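Local atomic coordinates of diaminobutyrate-pyruvate transaminase and L-2,4-diaminobutyrate decarboxylase (Vibrio parahaemolyticus, PDB entry 2QMA), a protein that probably decarboxylates L-2,4-diaminobutyrate with pyridoxal 5'-phosphate through its C-terminal domain and, as a whole protein, probably also acts as a transaminase. Residues 470-475 against 480-485. Numbering follows the deposited sequence.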
ATOM      1  N   PHE A 470      14.636 -23.400   1.052  1.00 18.07           N
ATOM      2  CA  PHE A 470      13.486 -23.498   0.180  1.00 17.98           C
ATOM      3  C   PHE A 470      12.306 -22.970   1.021  1.00 17.94           C
ATOM      4  O   PHE A 470      12.071 -23.441   2.155  1.00 18.24           O
ATOM      5  CB  PHE A 470      13.125 -24.964  -0.171  1.00 17.68           C
ATOM      6  CG  PHE A 470      14.133 -25.734  -1.014  1.00 17.64           C
ATOM      7  CD1 PHE A 470      15.114 -25.112  -1.792  1.00 19.86           C
ATOM      8  CD2 PHE A 470      14.015 -27.126  -1.086  1.00 17.07           C
ATOM      9  CE1 PHE A 470      16.006 -25.906  -2.609  1.00 16.98           C
ATOM     10  CE2 PHE A 470      14.873 -27.904  -1.892  1.00 18.31           C
ATOM     11  CZ  PHE A 470      15.878 -27.292  -2.634  1.00 17.20           C
ATOM     12  N   THR A 471      11.550 -22.051   0.438  1.00 17.31           N
ATOM     13  CA  THR A 471      10.209 -21.709   0.887  1.00 18.99           C
ATOM     14  C   THR A 471       9.220 -22.248  -0.139  1.00 17.46           C
ATOM     15  O   THR A 471       9.026 -21.661  -1.232  1.00 18.63           O
ATOM     16  CB  THR A 471      10.083 -20.190   1.088  1.00 18.68           C
ATOM     17  OG1 THR A 471      11.073 -19.796   2.043  1.00 19.49           O
ATOM     18  CG2 THR A 471       8.691 -19.825   1.657  1.00 20.78           C
ATOM     19  N   ILE A 472       8.675 -23.422   0.156  1.00 18.53           N
ATOM     20  CA  ILE A 472       7.778 -24.082  -0.794  1.00 17.85           C
ATOM     21  C   ILE A 472       6.372 -23.472  -0.762  1.00 18.08           C
ATOM     22  O   ILE A 472       5.649 -23.551   0.250  1.00 19.56           O
ATOM     23  CB  ILE A 472       7.692 -25.610  -0.569  1.00 17.81           C
ATOM     24  CG1 ILE A 472       9.099 -26.226  -0.454  1.00 17.48           C
ATOM     25  CG2 ILE A 472       6.860 -26.260  -1.720  1.00 15.75           C
ATOM     26  CD1 ILE A 472       9.132 -27.629   0.242  1.00 18.73           C
ATOM     27  N   LEU A 473       5.984 -22.840  -1.857  1.00 18.58           N
ATOM     28  CA  LEU A 473       4.668 -22.208  -1.900  1.00 18.40           C
ATOM     29  C   LEU A 473       3.814 -22.740  -3.009  1.00 17.68           C
ATOM     30  O   LEU A 473       2.629 -22.958  -2.830  1.00 16.98           O
ATOM     31  CB  LEU A 473       4.745 -20.685  -2.025  1.00 19.01           C
ATOM     32  CG  LEU A 473       5.318 -19.836  -0.876  1.00 21.43           C
ATOM     33  CD1 LEU A 473       5.239 -18.328  -1.200  1.00 19.52           C
ATOM     34  CD2 LEU A 473       4.658 -20.160   0.487  1.00 20.53           C
ATOM     35  N   ASN A 474       4.416 -22.913  -4.178  1.00 17.25           N
ATOM     36  CA  ASN A 474       3.677 -23.387  -5.345  1.00 17.24           C
ATOM     37  C   ASN A 474       3.133 -24.804  -5.042  1.00 16.15           C
ATOM     38  O   ASN A 474       3.917 -25.709  -4.728  1.00 16.40           O
ATOM     39  CB  ASN A 474       4.599 -23.379  -6.557  1.00 16.35           C
ATOM     40  CG  ASN A 474       3.888 -23.712  -7.849  1.00 18.46           C
ATOM     41  OD1 ASN A 474       2.824 -24.347  -7.861  1.00 20.46           O
ATOM     42  ND2 ASN A 474       4.482 -23.290  -8.964  1.00 20.73           N
ATOM     43  N   PRO A 475       1.789 -24.982  -5.093  1.00 16.01           N
ATOM     44  CA  PRO A 475       1.215 -26.288  -4.740  1.00 16.85           C
ATOM     45  C   PRO A 475       1.262 -27.291  -5.897  1.00 17.34           C
ATOM     46  O   PRO A 475       0.742 -28.413  -5.780  1.00 17.53           O
ATOM     47  CB  PRO A 475      -0.220 -25.927  -4.318  1.00 17.19           C
ATOM     48  CG  PRO A 475      -0.578 -24.739  -5.216  1.00 15.61           C
ATOM     49  CD  PRO A 475       0.747 -24.010  -5.471  1.00 15.83           C
ATOM     50  N   SER A 480       9.877 -34.893  -8.961  1.00 16.92           N
ATOM     51  CA  SER A 480      10.901 -34.725  -9.992  1.00 17.59           C
ATOM     52  C   SER A 480      11.381 -33.264 -10.086  1.00 17.06           C
ATOM     53  O   SER A 480      12.526 -33.011 -10.454  1.00 16.10           O
ATOM     54  CB  SER A 480      10.382 -35.230 -11.348  1.00 18.90           C
ATOM     55  OG  SER A 480       9.188 -34.529 -11.673  1.00 21.36           O
ATOM     56  N   ASP A 481      10.506 -32.304  -9.764  1.00 16.61           N
ATOM     57  CA  ASP A 481      10.961 -30.906  -9.668  1.00 17.38           C
ATOM     58  C   ASP A 481      12.056 -30.748  -8.617  1.00 17.07           C
ATOM     59  O   ASP A 481      13.045 -30.036  -8.849  1.00 16.71           O
ATOM     60  CB  ASP A 481       9.790 -29.953  -9.340  1.00 17.72           C
ATOM     61  CG  ASP A 481       8.804 -29.811 -10.521  1.00 20.74           C
ATOM     62  OD1 ASP A 481       9.253 -29.836 -11.684  1.00 19.02           O
ATOM     63  OD2 ASP A 481       7.582 -29.678 -10.295  1.00 21.16           O
ATOM     64  N   PHE A 482      11.854 -31.388  -7.459  1.00 16.36           N
ATOM     65  CA  PHE A 482      12.769 -31.282  -6.324  1.00 16.45           C
ATOM     66  C   PHE A 482      14.057 -32.049  -6.576  1.00 16.00           C
ATOM     67  O   PHE A 482      15.131 -31.546  -6.262  1.00 15.95           O
ATOM     68  CB  PHE A 482      12.079 -31.686  -5.025  1.00 17.24           C
ATOM     69  CG  PHE A 482      11.170 -30.598  -4.492  1.00 17.13           C
ATOM     70  CD1 PHE A 482      11.723 -29.466  -3.891  1.00 19.63           C
ATOM     71  CD2 PHE A 482       9.787 -30.672  -4.675  1.00 19.60           C
ATOM     72  CE1 PHE A 482      10.915 -28.416  -3.427  1.00 19.93           C
ATOM     73  CE2 PHE A 482       8.936 -29.599  -4.207  1.00 18.81           C
ATOM     74  CZ  PHE A 482       9.521 -28.493  -3.572  1.00 19.06           C
ATOM     75  N   GLU A 483      13.943 -33.241  -7.171  1.00 15.52           N
ATOM     76  CA  GLU A 483      15.106 -34.013  -7.546  1.00 16.45           C
ATOM     77  C   GLU A 483      16.005 -33.235  -8.496  1.00 16.25           C
ATOM     78  O   GLU A 483      17.220 -33.158  -8.309  1.00 15.70           O
ATOM     79  CB  GLU A 483      14.693 -35.341  -8.192  1.00 17.89           C
ATOM     80  CG  GLU A 483      14.116 -36.257  -7.171  1.00 21.60           C
ATOM     81  CD  GLU A 483      13.746 -37.624  -7.718  1.00 28.52           C
ATOM     82  OE1 GLU A 483      13.500 -37.775  -8.948  1.00 29.84           O
ATOM     83  OE2 GLU A 483      13.676 -38.545  -6.879  1.00 32.52           O
ATOM     84  N   SER A 484      15.397 -32.665  -9.522  1.00 16.09           N
ATOM     85  CA  SER A 484      16.135 -31.817 -10.454  1.00 16.78           C
ATOM     86  C   SER A 484      16.714 -30.530  -9.813  1.00 15.82           C
ATOM     87  O   SER A 484      17.824 -30.112 -10.201  1.00 16.03           O
ATOM     88  CB  SER A 484      15.271 -31.494 -11.666  1.00 17.56           C
ATOM     89  OG  SER A 484      15.722 -30.310 -12.271  1.00 20.85           O
ATOM     90  N   LEU A 485      15.966 -29.902  -8.890  1.00 15.65           N
ATOM     91  CA  LEU A 485      16.461 -28.737  -8.166  1.00 15.51           C
ATOM     92  C   LEU A 485      17.707 -29.086  -7.335  1.00 14.52           C
ATOM     93  O   LEU A 485      18.720 -28.404  -7.405  1.00 13.83           O
ATOM     94  CB  LEU A 485      15.351 -28.078  -7.315  1.00 15.96           C
ATOM     95  CG  LEU A 485      15.742 -26.793  -6.559  1.00 17.65           C
ATOM     96  CD1 LEU A 485      16.425 -25.765  -7.495  1.00 13.86           C
ATOM     97  CD2 LEU A 485      14.488 -26.216  -5.924  1.00 16.94           C
TER
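F482, on the segment 480-485 of helix 479-495, puts its ring against both F470 and I472 of the segment 470-475. CG lies beside the backbone N (chi1 -77°), which carries the ring over to the strand end although CB itself does not point there. CB and CG serve as the stem, and contact begins at CD1, which lies 4.0 Å from CE2 of F470. One atom further out, CE1 of F482 is shared between the two partners, meeting CD2 of F470 at 4.1 Å and CG1 of I472. The tip, CZ, nestles among three carbons of I472: CG1, CG2 and CD1 each approach it to 3.9 Å. F470 touches the F482 ring at its edge, near the ring plane, whereas I472 CG1 comes in obliquely. The two aromatic planes are inclined at 48° with centroids 6.0 Å apart, an oblique aromatic pair. Just under one helical turn on, L485 CD2 lies 3.7 Å from both CE1 and CZ of F470, at the outer end of that ring. No hydrogen bond joins the two segments; all four touching residues are buried, and their contact is wholly apolar. Around them, L486 and I489 of the same helix extend the cover over F470, and F429 meets its ring edge-to-face. I472 also touches L399 and T403 of helix 389-411, and F482 its Q402 and V406, so that this helix and the C-terminal helix 479-495 pack together with the end of strand 465-471, an inner strand of the four-stranded antiparallel sheet.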